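Local coordinates for Myo-inositol dehydrogenase (Corynebacterium glutamicum, PDB 3EUW), which probably oxidises myo-inositol at its 2-hydroxyl with NAD+ as cofactor, as a tetrameric member of the Gfo/Idh/MocA dehydrogenase family, at residues I312-E315 and L316-C320. Sequence-based numbering, arbitrary orientation.
Sequences IALE and LANAC
Asn318 and Leu314, one helical turn apart, illustrate how an alpha-helix pairs residues i and i+4 through backbone and side chain together. The backbone part is a run of four consecutive hydrogen bonds: Leu316 N to Ile312 O, Ala317 N to Ala313 O, Asn318 N to Leu314 O at 2.8 Å, and Ala319 N to Glu315 O. All four bend similarly, with N-H...O angles of 151° to 155°.

Apolar contact follows the same spacing: Leu316 CG lies 4.2 Å from Ile312 CG2, because the torsion that sets CG anti to its own carbonyl carbon (chi1 -71°) swings the branch back over the preceding turn. Carbons also pack against backbone carbonyl oxygens. The same Leu316 CG comes within 3.2 Å of Ile312 O, and Ala317 CB, at the shorter i to i+3 spacing, rests 3.4 Å from Leu314 O.

These turns belong to helix 307-326, which packs between elements of both halves of a Gfo/Idh/MocA fold. Leu314 meets Ile102 and Val105 of helix 102-112 in the Rossmann part, Ala313 meets Ile176 of helix 169-185, and Leu316 and Ala319 lie on Val192 of a strand in the large mixed sheet.

The mixed polar-apolar pair is Leu314 with Asn318, whose side chains lie at a slant to each other. Leu314 CG sits 3.9 Å from Asn318 ND2, while Leu314 CD1 approaches Asn318 OD1 at 4.0 Å. Asn318 OD1 accepts a hydrogen bond from Arg172 NE, tying the amide to helix 169-185; Glu315 OE2 makes a weak, long ion pair with Arg106.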
loop_
_atom_site.group_PDB
_atom_site.type_symbol
_atom_site.label_atom_id
_atom_site.label_comp_id
_atom_site.label_asym_id
_atom_site.label_seq_id
_atom_site.Cartn_x
_atom_site.Cartn_y
_atom_site.Cartn_z
ATOM N N ILE A 312 0.875 36.633 -8.560
ATOM C CA ILE A 312 -0.098 36.216 -7.565
ATOM C C ILE A 312 0.481 35.235 -6.543
ATOM O O ILE A 312 0.114 35.259 -5.367
ATOM C CB ILE A 312 -1.336 35.598 -8.246
ATOM C CG1 ILE A 312 -1.944 36.621 -9.216
ATOM C CG2 ILE A 312 -2.367 35.204 -7.203
ATOM C CD1 ILE A 312 -3.072 36.073 -10.082
ATOM N N ALA A 313 1.392 34.377 -6.990
ATOM C CA ALA A 313 2.003 33.419 -6.086
ATOM C C ALA A 313 2.771 34.181 -5.014
ATOM O O ALA A 313 2.710 33.830 -3.834
ATOM C CB ALA A 313 2.927 32.492 -6.842
ATOM N N LEU A 314 3.472 35.236 -5.418
ATOM C CA LEU A 314 4.238 36.029 -4.459
ATOM C C LEU A 314 3.290 36.802 -3.558
ATOM O O LEU A 314 3.510 36.905 -2.347
ATOM C CB LEU A 314 5.194 36.998 -5.179
ATOM C CG LEU A 314 5.958 37.970 -4.263
ATOM C CD1 LEU A 314 6.817 37.162 -3.281
ATOM C CD2 LEU A 314 6.845 38.926 -5.086
ATOM N N GLU A 315 2.228 37.345 -4.140
ATOM C CA GLU A 315 1.253 38.093 -3.344
ATOM C C GLU A 315 0.624 37.196 -2.275
ATOM O O GLU A 315 0.382 37.640 -1.153
ATOM C CB GLU A 315 0.152 38.693 -4.236
ATOM C CG GLU A 315 0.644 39.738 -5.234
ATOM C CD GLU A 315 -0.456 40.244 -6.170
ATOM O OE1 GLU A 315 -1.236 39.427 -6.703
ATOM O OE2 GLU A 315 -0.540 41.465 -6.393
ATOM N N LEU A 316 0.352 35.941 -2.620
ATOM C CA LEU A 316 -0.235 35.007 -1.667
ATOM C C LEU A 316 0.801 34.745 -0.579
ATOM O O LEU A 316 0.477 34.704 0.610
ATOM C CB LEU A 316 -0.622 33.688 -2.349
ATOM C CG LEU A 316 -1.823 33.683 -3.308
ATOM C CD1 LEU A 316 -2.057 32.260 -3.831
ATOM C CD2 LEU A 316 -3.073 34.179 -2.595
ATOM N N ALA A 317 2.058 34.576 -0.983
ATOM C CA ALA A 317 3.104 34.335 0.005
ATOM C C ALA A 317 3.197 35.551 0.940
ATOM O O ALA A 317 3.347 35.398 2.152
ATOM C CB ALA A 317 4.446 34.068 -0.680
ATOM N N ASN A 318 3.094 36.757 0.387
ATOM C CA ASN A 318 3.165 37.947 1.235
ATOM C C ASN A 318 1.959 37.982 2.167
ATOM O O ASN A 318 2.080 38.354 3.338
ATOM C CB ASN A 318 3.233 39.232 0.395
ATOM C CG ASN A 318 4.575 39.401 -0.299
ATOM O OD1 ASN A 318 5.575 38.847 0.143
ATOM N ND2 ASN A 318 4.604 40.183 -1.374
ATOM N N ALA A 319 0.796 37.576 1.660
ATOM C CA ALA A 319 -0.398 37.564 2.488
ATOM C C ALA A 319 -0.209 36.562 3.620
ATOM O O ALA A 319 -0.643 36.812 4.751
ATOM C CB ALA A 319 -1.629 37.209 1.664
ATOM N N CYS A 320 0.449 35.439 3.319
ATOM C CA CYS A 320 0.709 34.401 4.322
ATOM C C CYS A 320 1.564 34.949 5.452
ATOM O O CYS A 320 1.211 34.810 6.621
ATOM C CB CYS A 320 1.436 33.193 3.717
ATOM S SG CYS A 320 0.429 32.076 2.729
#